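Local coordinates for protein (CD58) (Homo sapiens, PDB 1CCZ) that binds CD2, a receptor on T cells, and, as lymphocyte function-associated antigen 3, probably serves in adhesion between T cells and their partner cells, at residues Val96-Ile101 with Glu161-Val166; Thr109-Val114 with Thr138-Trp143; Glu121-Gln126 with Lys151-Asn156. All blocks are in the same frame, centred on the assembly; numbering follows the deposited sequence.

Contact 1 (Val96-Ile101 with Glu161-Val166); sequences VSKPMI and ESEMEV
I101 lies over the aliphatic stem of E165, its CB 3.8 Å from E165 CG, and the two side chains run past each other in opposite directions. Here the start of the first strand of the immunoglobulin C2-set domain meets its last strand, at one side of the β-sandwich. The segments run almost parallel, their end-to-end directions 5° apart, yet no backbone hydrogen bond spans them. Each belongs to a different sheet: M100 bonds to E113, whereas E161 and E163 bond to A154 and C152. Side chains therefore close this side of the sandwich. P99 fits such an unbonded edge because it has no N-H to offer; its CD packs 3.4 Å from E161 O, and its ring also touches C112 and A154 in the interior. V96 makes the next apolar contact, CG2 to the CG of E161 at 3.7 Å, and a water joins V96 O to E161 OE2. V96 and P99 are buried, whereas the glutamates and K98 pack through their methylenes and keep their charged ends nearer the solvent. K98 is the direct polar link. Its CG stands anti to the backbone N (chi1 -178°), which sends the chain across toward the neighbouring strand, and NZ gives a hydrogen bond of 2.7 Å to S162 O, tilted slightly from the carbonyl plane. The salt bridge from this ammonium to E163 OE2 is long, and would add mainly electrostatic attraction. E163 is held from several directions. The bend at chi2 (58°) folds its carboxylate back over its own strand, where OE1 accepts the N-H of M164 on its anti lone pair. The other oxygen, OE2, accepts a hydrogen bond from a water 2.7 Å away, which also donates to P99 O.

Contact 2 (Thr109-Val114 with Thr138-Trp143); sequences TLTCEV and TMSYQW. With NAG (2-acetamido-2-deoxy-beta-D-glucopyranose), chain D.
An antiparallel ladder joins T109-E113 to T138-Q142, with L110-Y141 and C112-M139 as its hydrogen-bonded pairs. The bond from L110 N to Y141 O is nearly straight (177° at the hydrogen), while the return bond from Y141 N to L110 O bends to 141°. M139 O accepts C112 N at 2.8 Å and also meets the CA-H of T111. Between these pairs T111 and S140 face each other on the outer side of the sheet, where small hydroxyl residues fit the close backbones: T111 OG1 and S140 OG share a hydrogen bond of 2.8 Å. A water links E113 OE1 with T138 OG1 further along that face. The opposite face belongs to the core of the immunoglobulin sandwich, with L110, C112 and M139 turned inward and C112 disulfide-bonded to C152 of the other sheet. W143 finishes the ladder. Its CG in the position between backbone N and carbonyl carbon (chi1 69°) brings the indole back against T109 and L110, CE3 lying 3.8 Å from L110 CB. T109 OG1, hydrogen-bonded chiefly to N107 OD1 in the N-A-T sequon, receives a weak hydrogen bond of 3.4 Å from O6 of the N-acetylglucosamine.

Contact 3 (Glu121-Gln126 with Lys151-Asn156); sequences ELKLYQ and KCKAVN
K151 and Y125 form a hydrogen-bonded pair at one end of the antiparallel ladder that builds the centre of the four-stranded sheet of this immunoglobulin domain. The tyrosine ring is met twice by the same lysine. K151 O sits at the ring edge, in its plane and 3.5 Å from Y125 CD1, while accepting Y125 N; NZ, at the end of a chain extended to CE and bent at its last torsion, stands over the ring in an off-centre cation-pi contact, 4.9 Å from the centroid and 29° off its normal. With CG anti to its own carbonyl carbon (chi1 -51°), Y125 lies along the ladder, and K153 crosses it obliquely with CE 4.1 Å from Y125 CE1. H130 of the adjoining strand also meets the ring. Such long amphipathic chains suit this outer face: their methylenes cover the backbone while their charged ends stay near the surface. On the inner face L122, L124, C152 and A154 are turned to the core; L122 CD2 packs 3.7 Å from A154 CB. V155 ends the outer row. Its compact branched side chain places CG1 3.6 Å from E121 O, whose hydrogen-bond donor is V155 N. The same methyl supports K123 CD at 3.8 Å, and K123 then bends so that NZ reaches E121 OE2 in a 2.7 Å salt bridge, almost straight along the C-O bond.

In the fold
After the six-stranded sheet of the N-terminal domain, the chain enters the second domain at V96-I101, whose partner, E161-V166, comes close to the C terminus. Contact 1 thus closes the longest of the three loops, and contacts 2 and 3 both lie within it. Those two cross: 109-114 precedes 121-126, and 138-143 precedes 151-156, so the chain passes from the three-stranded sheet to the four-stranded one, back, and over again. Contact 2 belongs to the three-stranded sheet and contact 3 to the four-stranded one. The C112-C152 disulfide ties them through the core, with M139 packed on L124, while contact 1 bridges the sheets at their edge.

Contact 1 (Val96-Ile101 with Glu161-Val166)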
loop_
_atom_site.group_PDB
_atom_site.type_symbol
_atom_site.label_atom_id
_atom_site.label_comp_id
_atom_site.label_asym_id
_atom_site.label_seq_id
_atom_site.Cartn_x
_atom_site.Cartn_y
_atom_site.Cartn_z
ATOM N N VAL A 96 -6.605 0.601 -5.989
ATOM C CA VAL A 96 -7.838 1.343 -6.289
ATOM C C VAL A 96 -8.361 0.930 -7.657
ATOM O O VAL A 96 -7.588 0.462 -8.510
ATOM C CB VAL A 96 -7.601 2.896 -6.324
ATOM C CG1 VAL A 96 -7.112 3.393 -4.993
ATOM C CG2 VAL A 96 -6.596 3.262 -7.412
ATOM N N SER A 97 -9.674 1.057 -7.865
ATOM C CA SER A 97 -10.227 0.774 -9.180
ATOM C C SER A 97 -10.296 2.153 -9.873
ATOM O O SER A 97 -9.828 3.161 -9.316
ATOM C CB SER A 97 -11.615 0.134 -9.088
ATOM O OG SER A 97 -12.458 0.809 -8.188
ATOM N N LYS A 98 -10.856 2.209 -11.071
ATOM C CA LYS A 98 -10.945 3.475 -11.770
ATOM C C LYS A 98 -12.124 4.286 -11.221
ATOM O O LYS A 98 -13.234 3.761 -11.087
ATOM C CB LYS A 98 -11.106 3.224 -13.268
ATOM C CG LYS A 98 -11.157 4.490 -14.113
ATOM C CD LYS A 98 -11.997 4.267 -15.366
ATOM C CE LYS A 98 -11.631 5.258 -16.468
ATOM N NZ LYS A 98 -10.232 5.803 -16.353
ATOM N N PRO A 99 -11.898 5.577 -10.880
ATOM C CA PRO A 99 -12.995 6.389 -10.349
ATOM C C PRO A 99 -14.126 6.624 -11.352
ATOM O O PRO A 99 -13.918 6.573 -12.577
ATOM C CB PRO A 99 -12.330 7.715 -9.948
ATOM C CG PRO A 99 -10.878 7.521 -10.109
ATOM C CD PRO A 99 -10.630 6.332 -10.965
ATOM N N MET A 100 -15.317 6.866 -10.818
ATOM C CA MET A 100 -16.502 7.167 -11.614
ATOM C C MET A 100 -16.896 8.609 -11.279
ATOM O O MET A 100 -16.906 9.009 -10.109
ATOM C CB MET A 100 -17.679 6.261 -11.245
ATOM C CG MET A 100 -17.775 4.993 -12.062
ATOM S SD MET A 100 -19.343 4.105 -11.791
ATOM C CE MET A 100 -20.505 5.531 -11.323
ATOM N N ILE A 101 -17.216 9.383 -12.308
ATOM C CA ILE A 101 -17.648 10.750 -12.119
ATOM C C ILE A 101 -19.090 10.910 -12.614
ATOM O O ILE A 101 -19.440 10.440 -13.698
ATOM C CB ILE A 101 -16.756 11.728 -12.914
ATOM C CG1 ILE A 101 -15.328 11.706 -12.365
ATOM C CG2 ILE A 101 -17.360 13.128 -12.865
ATOM C CD1 ILE A 101 -14.363 12.524 -13.188
ATOM N N GLU A 161 -5.490 5.658 -10.089
ATOM C CA GLU A 161 -6.231 5.633 -11.343
ATOM C C GLU A 161 -7.060 6.894 -11.393
ATOM O O GLU A 161 -7.506 7.392 -10.364
ATOM C CB GLU A 161 -7.198 4.455 -11.393
ATOM C CG GLU A 161 -6.558 3.126 -11.136
ATOM C CD GLU A 161 -5.807 2.644 -12.332
ATOM O OE1 GLU A 161 -6.147 3.092 -13.450
ATOM O OE2 GLU A 161 -4.878 1.824 -12.156
ATOM N N SER A 162 -7.284 7.414 -12.587
ATOM C CA SER A 162 -8.095 8.605 -12.679
ATOM C C SER A 162 -9.097 8.502 -13.810
ATOM O O SER A 162 -9.043 7.606 -14.651
ATOM C CB SER A 162 -7.201 9.827 -12.845
ATOM O OG SER A 162 -6.392 9.669 -13.979
ATOM N N GLU A 163 -10.050 9.412 -13.785
ATOM C CA GLU A 163 -11.077 9.473 -14.795
ATOM C C GLU A 163 -11.208 10.951 -15.095
ATOM O O GLU A 163 -11.005 11.786 -14.222
ATOM C CB GLU A 163 -12.399 8.931 -14.250
ATOM C CG GLU A 163 -13.567 9.030 -15.225
ATOM C CD GLU A 163 -13.282 8.295 -16.524
ATOM O OE1 GLU A 163 -12.507 8.808 -17.371
ATOM O OE2 GLU A 163 -13.831 7.189 -16.698
ATOM N N MET A 164 -11.511 11.277 -16.338
ATOM C CA MET A 164 -11.689 12.664 -16.707
ATOM C C MET A 164 -13.036 12.760 -17.422
ATOM O O MET A 164 -13.346 11.926 -18.265
ATOM C CB MET A 164 -10.552 13.097 -17.618
ATOM C CG MET A 164 -10.597 14.564 -17.922
ATOM S SD MET A 164 -9.083 15.134 -18.650
ATOM C CE MET A 164 -8.174 15.734 -17.170
ATOM N N GLU A 165 -13.853 13.750 -17.072
ATOM C CA GLU A 165 -15.157 13.894 -17.714
ATOM C C GLU A 165 -15.546 15.343 -17.936
ATOM O O GLU A 165 -15.220 16.206 -17.129
ATOM C CB GLU A 165 -16.256 13.234 -16.876
ATOM C CG GLU A 165 -16.110 11.730 -16.661
ATOM C CD GLU A 165 -16.167 10.917 -17.946
ATOM O OE1 GLU A 165 -16.647 11.421 -18.989
ATOM O OE2 GLU A 165 -15.719 9.757 -17.910
ATOM N N VAL A 166 -16.245 15.605 -19.038
ATOM C CA VAL A 166 -16.747 16.945 -19.338
ATOM C C VAL A 166 -18.200 16.940 -18.829
ATOM O O VAL A 166 -18.971 16.030 -19.155
ATOM C CB VAL A 166 -16.743 17.245 -20.887
ATOM C CG1 VAL A 166 -17.353 18.618 -21.167
ATOM C CG2 VAL A 166 -15.357 17.203 -21.423
HETATM O O HOH W 1 -5.008 0.379 -9.601
HETATM O O HOH W 2 -15.052 5.790 -14.778
#

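Contact 2 (Thr109-Val114 with Thr138-Trp143)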
loop_
_atom_site.group_PDB
_atom_site.type_symbol
_atom_site.label_atom_id
_atom_site.label_comp_id
_atom_site.label_asym_id
_atom_site.label_seq_id
_atom_site.Cartn_x
_atom_site.Cartn_y
_atom_site.Cartn_z
ATOM N N THR A 109 -23.817 20.046 -8.688
ATOM C CA THR A 109 -22.984 19.210 -7.834
ATOM C C THR A 109 -22.393 18.045 -8.611
ATOM O O THR A 109 -23.117 17.270 -9.227
ATOM C CB THR A 109 -23.781 18.619 -6.680
ATOM O OG1 THR A 109 -24.351 19.681 -5.913
ATOM C CG2 THR A 109 -22.871 17.765 -5.794
ATOM N N LEU A 110 -21.076 17.930 -8.552
ATOM C CA LEU A 110 -20.323 16.881 -9.215
ATOM C C LEU A 110 -19.862 15.896 -8.137
ATOM O O LEU A 110 -19.401 16.314 -7.081
ATOM C CB LEU A 110 -19.118 17.527 -9.899
ATOM C CG LEU A 110 -17.844 16.871 -10.440
ATOM C CD1 LEU A 110 -17.382 15.722 -9.583
ATOM C CD2 LEU A 110 -18.108 16.449 -11.857
ATOM N N THR A 111 -20.004 14.596 -8.386
ATOM C CA THR A 111 -19.552 13.597 -7.424
ATOM C C THR A 111 -18.576 12.640 -8.074
ATOM O O THR A 111 -18.740 12.263 -9.236
ATOM C CB THR A 111 -20.690 12.750 -6.875
ATOM O OG1 THR A 111 -21.610 13.588 -6.178
ATOM C CG2 THR A 111 -20.143 11.680 -5.920
ATOM N N CYS A 112 -17.549 12.263 -7.320
ATOM C CA CYS A 112 -16.556 11.313 -7.783
ATOM C C CYS A 112 -16.563 10.173 -6.760
ATOM O O CYS A 112 -16.729 10.416 -5.569
ATOM C CB CYS A 112 -15.167 11.944 -7.837
ATOM S SG CYS A 112 -13.934 10.679 -8.271
ATOM N N GLU A 113 -16.410 8.936 -7.213
ATOM C CA GLU A 113 -16.380 7.813 -6.290
ATOM C C GLU A 113 -15.490 6.722 -6.845
ATOM O O GLU A 113 -15.147 6.727 -8.027
ATOM C CB GLU A 113 -17.784 7.289 -6.065
ATOM C CG GLU A 113 -18.389 6.636 -7.282
ATOM C CD GLU A 113 -19.526 5.704 -6.913
ATOM O OE1 GLU A 113 -20.452 6.149 -6.210
ATOM O OE2 GLU A 113 -19.491 4.523 -7.322
ATOM N N VAL A 114 -15.086 5.789 -5.993
ATOM C CA VAL A 114 -14.225 4.709 -6.442
ATOM C C VAL A 114 -14.635 3.533 -5.582
ATOM O O VAL A 114 -14.886 3.698 -4.390
ATOM C CB VAL A 114 -12.701 5.078 -6.294
ATOM C CG1 VAL A 114 -12.311 5.240 -4.828
ATOM C CG2 VAL A 114 -11.835 4.021 -6.982
ATOM N N THR A 138 -16.035 8.504 -1.757
ATOM C CA THR A 138 -16.982 9.324 -2.484
ATOM C C THR A 138 -16.663 10.763 -2.063
ATOM O O THR A 138 -16.266 11.017 -0.918
ATOM C CB THR A 138 -18.440 8.934 -2.216
ATOM O OG1 THR A 138 -19.274 9.670 -3.114
ATOM C CG2 THR A 138 -18.852 9.233 -0.787
ATOM N N MET A 139 -16.780 11.690 -3.008
ATOM C CA MET A 139 -16.467 13.099 -2.768
ATOM C C MET A 139 -17.311 13.929 -3.697
ATOM O O MET A 139 -17.363 13.647 -4.877
ATOM C CB MET A 139 -15.000 13.357 -3.088
ATOM C CG MET A 139 -14.572 14.824 -2.993
ATOM S SD MET A 139 -12.755 14.995 -3.142
ATOM C CE MET A 139 -12.552 14.591 -4.846
ATOM N N SER A 140 -17.973 14.951 -3.176
ATOM C CA SER A 140 -18.806 15.800 -4.016
ATOM C C SER A 140 -18.260 17.211 -4.056
ATOM O O SER A 140 -17.505 17.615 -3.172
ATOM C CB SER A 140 -20.228 15.796 -3.499
ATOM O OG SER A 140 -20.788 14.506 -3.682
ATOM N N TYR A 141 -18.642 17.965 -5.076
ATOM C CA TYR A 141 -18.141 19.321 -5.220
ATOM C C TYR A 141 -19.141 20.158 -5.995
ATOM O O TYR A 141 -19.637 19.734 -7.039
ATOM C CB TYR A 141 -16.786 19.288 -5.943
ATOM C CG TYR A 141 -16.304 20.634 -6.428
ATOM C CD1 TYR A 141 -15.526 21.467 -5.612
ATOM C CD2 TYR A 141 -16.615 21.076 -7.714
ATOM C CE1 TYR A 141 -15.076 22.709 -6.075
ATOM C CE2 TYR A 141 -16.172 22.303 -8.180
ATOM C CZ TYR A 141 -15.406 23.115 -7.363
ATOM O OH TYR A 141 -14.965 24.323 -7.867
ATOM N N GLN A 142 -19.451 21.338 -5.467
ATOM C CA GLN A 142 -20.388 22.245 -6.125
ATOM C C GLN A 142 -19.541 23.118 -7.050
ATOM O O GLN A 142 -18.691 23.881 -6.583
ATOM C CB GLN A 142 -21.107 23.085 -5.077
ATOM C CG GLN A 142 -22.511 22.598 -4.763
ATOM C CD GLN A 142 -23.511 23.743 -4.757
ATOM O OE1 GLN A 142 -23.238 24.808 -4.187
ATOM N NE2 GLN A 142 -24.660 23.544 -5.389
ATOM N N TRP A 143 -19.742 22.998 -8.361
ATOM C CA TRP A 143 -18.904 23.770 -9.263
ATOM C C TRP A 143 -19.308 25.231 -9.441
ATOM O O TRP A 143 -20.470 25.614 -9.267
ATOM C CB TRP A 143 -18.771 23.064 -10.630
ATOM C CG TRP A 143 -20.020 23.022 -11.476
ATOM C CD1 TRP A 143 -20.553 24.053 -12.214
ATOM C CD2 TRP A 143 -20.875 21.888 -11.696
ATOM N NE1 TRP A 143 -21.682 23.631 -12.875
ATOM C CE2 TRP A 143 -21.909 22.310 -12.581
ATOM C CE3 TRP A 143 -20.870 20.561 -11.237
ATOM C CZ2 TRP A 143 -22.931 21.451 -13.015
ATOM C CZ3 TRP A 143 -21.883 19.703 -11.670
ATOM C CH2 TRP A 143 -22.903 20.156 -12.552
HETATM C C1 NAG D . -28.278 18.140 -5.173
HETATM C C2 NAG D . -28.026 16.655 -5.476
HETATM C C3 NAG D . -27.816 15.916 -4.159
HETATM C C4 NAG D . -26.690 16.580 -3.345
HETATM C C5 NAG D . -26.910 18.093 -3.212
HETATM C C6 NAG D . -25.702 18.780 -2.612
HETATM C C7 NAG D . -30.379 16.221 -6.058
HETATM C C8 NAG D . -31.355 15.465 -6.958
HETATM N N2 NAG D . -29.076 16.009 -6.265
HETATM O O3 NAG D . -27.474 14.564 -4.433
HETATM O O4 NAG D . -26.627 16.005 -2.046
HETATM O O5 NAG D . -27.132 18.689 -4.507
HETATM O O6 NAG D . -25.755 20.182 -2.821
HETATM O O7 NAG D . -30.821 16.991 -5.202
HETATM O O HOH W 3 -20.938 8.314 -4.692
#

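Contact 3 (Glu121-Gln126 with Lys151-Asn156)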
loop_
_atom_site.group_PDB
_atom_site.type_symbol
_atom_site.label_atom_id
_atom_site.label_comp_id
_atom_site.label_asym_id
_atom_site.label_seq_id
_atom_site.Cartn_x
_atom_site.Cartn_y
_atom_site.Cartn_z
ATOM N N GLU A 121 -7.743 8.019 -1.175
ATOM C CA GLU A 121 -7.951 9.446 -1.148
ATOM C C GLU A 121 -8.411 9.781 -2.577
ATOM O O GLU A 121 -7.835 9.289 -3.548
ATOM C CB GLU A 121 -6.635 10.154 -0.861
ATOM C CG GLU A 121 -6.766 11.625 -0.633
ATOM C CD GLU A 121 -5.494 12.228 -0.053
ATOM O OE1 GLU A 121 -5.207 11.994 1.158
ATOM O OE2 GLU A 121 -4.785 12.929 -0.815
ATOM N N LEU A 122 -9.456 10.586 -2.705
ATOM C CA LEU A 122 -9.935 11.020 -4.012
ATOM C C LEU A 122 -9.442 12.463 -4.156
ATOM O O LEU A 122 -9.521 13.254 -3.200
ATOM C CB LEU A 122 -11.464 10.987 -4.063
ATOM C CG LEU A 122 -12.092 9.589 -4.145
ATOM C CD1 LEU A 122 -13.611 9.724 -4.159
ATOM C CD2 LEU A 122 -11.591 8.854 -5.398
ATOM N N LYS A 123 -8.914 12.804 -5.328
ATOM C CA LYS A 123 -8.420 14.151 -5.580
ATOM C C LYS A 123 -9.129 14.693 -6.815
ATOM O O LYS A 123 -9.208 14.005 -7.834
ATOM C CB LYS A 123 -6.923 14.100 -5.813
ATOM C CG LYS A 123 -6.182 13.527 -4.640
ATOM C CD LYS A 123 -4.733 13.381 -4.986
ATOM C CE LYS A 123 -3.878 14.234 -4.077
ATOM N NZ LYS A 123 -3.203 13.426 -2.997
ATOM N N LEU A 124 -9.661 15.912 -6.728
ATOM C CA LEU A 124 -10.381 16.496 -7.854
ATOM C C LEU A 124 -9.653 17.683 -8.474
ATOM O O LEU A 124 -9.109 18.538 -7.765
ATOM C CB LEU A 124 -11.773 16.925 -7.409
ATOM C CG LEU A 124 -12.736 17.405 -8.492
ATOM C CD1 LEU A 124 -13.121 16.269 -9.410
ATOM C CD2 LEU A 124 -13.968 17.990 -7.823
ATOM N N TYR A 125 -9.646 17.717 -9.807
ATOM C CA TYR A 125 -9.011 18.791 -10.575
ATOM C C TYR A 125 -9.941 19.314 -11.666
ATOM O O TYR A 125 -10.772 18.579 -12.186
ATOM C CB TYR A 125 -7.735 18.288 -11.246
ATOM C CG TYR A 125 -6.784 17.588 -10.315
ATOM C CD1 TYR A 125 -6.991 16.258 -9.945
ATOM C CD2 TYR A 125 -5.651 18.243 -9.826
ATOM C CE1 TYR A 125 -6.083 15.587 -9.112
ATOM C CE2 TYR A 125 -4.739 17.591 -8.992
ATOM C CZ TYR A 125 -4.960 16.263 -8.645
ATOM O OH TYR A 125 -4.051 15.606 -7.856
ATOM N N GLN A 126 -9.831 20.596 -11.983
ATOM C CA GLN A 126 -10.620 21.174 -13.073
ATOM C C GLN A 126 -9.588 22.033 -13.761
ATOM O O GLN A 126 -9.086 22.996 -13.181
ATOM C CB GLN A 126 -11.778 22.036 -12.602
ATOM C CG GLN A 126 -12.428 22.747 -13.777
ATOM C CD GLN A 126 -13.765 23.323 -13.429
ATOM O OE1 GLN A 126 -13.934 23.905 -12.360
ATOM N NE2 GLN A 126 -14.735 23.172 -14.322
ATOM N N LYS A 151 -11.136 16.206 -13.501
ATOM C CA LYS A 151 -10.339 15.002 -13.419
ATOM C C LYS A 151 -10.398 14.579 -11.968
ATOM O O LYS A 151 -10.204 15.397 -11.054
ATOM C CB LYS A 151 -8.895 15.244 -13.802
ATOM C CG LYS A 151 -7.998 14.042 -13.572
ATOM C CD LYS A 151 -6.667 14.295 -14.244
ATOM C CE LYS A 151 -5.664 13.201 -13.949
ATOM N NZ LYS A 151 -4.769 13.545 -12.806
ATOM N N CYS A 152 -10.711 13.307 -11.761
ATOM C CA CYS A 152 -10.763 12.759 -10.421
ATOM C C CYS A 152 -9.753 11.649 -10.355
ATOM O O CYS A 152 -9.706 10.775 -11.224
ATOM C CB CYS A 152 -12.133 12.212 -10.100
ATOM S SG CYS A 152 -12.181 11.645 -8.380
ATOM N N LYS A 153 -8.918 11.699 -9.336
ATOM C CA LYS A 153 -7.899 10.693 -9.167
ATOM C C LYS A 153 -8.116 9.937 -7.860
ATOM O O LYS A 153 -8.392 10.535 -6.824
ATOM C CB LYS A 153 -6.542 11.368 -9.163
ATOM C CG LYS A 153 -5.402 10.429 -8.979
ATOM C CD LYS A 153 -4.123 11.202 -8.725
ATOM C CE LYS A 153 -3.849 12.184 -9.855
ATOM N NZ LYS A 153 -2.413 12.613 -9.846
ATOM N N ALA A 154 -8.050 8.614 -7.918
ATOM C CA ALA A 154 -8.164 7.804 -6.703
ATOM C C ALA A 154 -6.733 7.332 -6.456
ATOM O O ALA A 154 -6.083 6.775 -7.348
ATOM C CB ALA A 154 -9.074 6.614 -6.920
ATOM N N VAL A 155 -6.222 7.575 -5.257
ATOM C CA VAL A 155 -4.858 7.172 -4.966
ATOM C C VAL A 155 -4.653 6.632 -3.539
ATOM O O VAL A 155 -5.338 7.014 -2.588
ATOM C CB VAL A 155 -3.888 8.379 -5.241
ATOM C CG1 VAL A 155 -4.433 9.620 -4.611
ATOM C CG2 VAL A 155 -2.493 8.090 -4.712
ATOM N N ASN A 156 -3.750 5.673 -3.422
ATOM C CA ASN A 156 -3.372 5.129 -2.121
ATOM C C ASN A 156 -1.893 4.801 -2.252
ATOM O O ASN A 156 -1.290 4.997 -3.320
ATOM C CB ASN A 156 -4.226 3.914 -1.692
ATOM C CG ASN A 156 -4.001 2.669 -2.537
ATOM O OD1 ASN A 156 -3.042 2.567 -3.298
ATOM N ND2 ASN A 156 -4.899 1.708 -2.395
#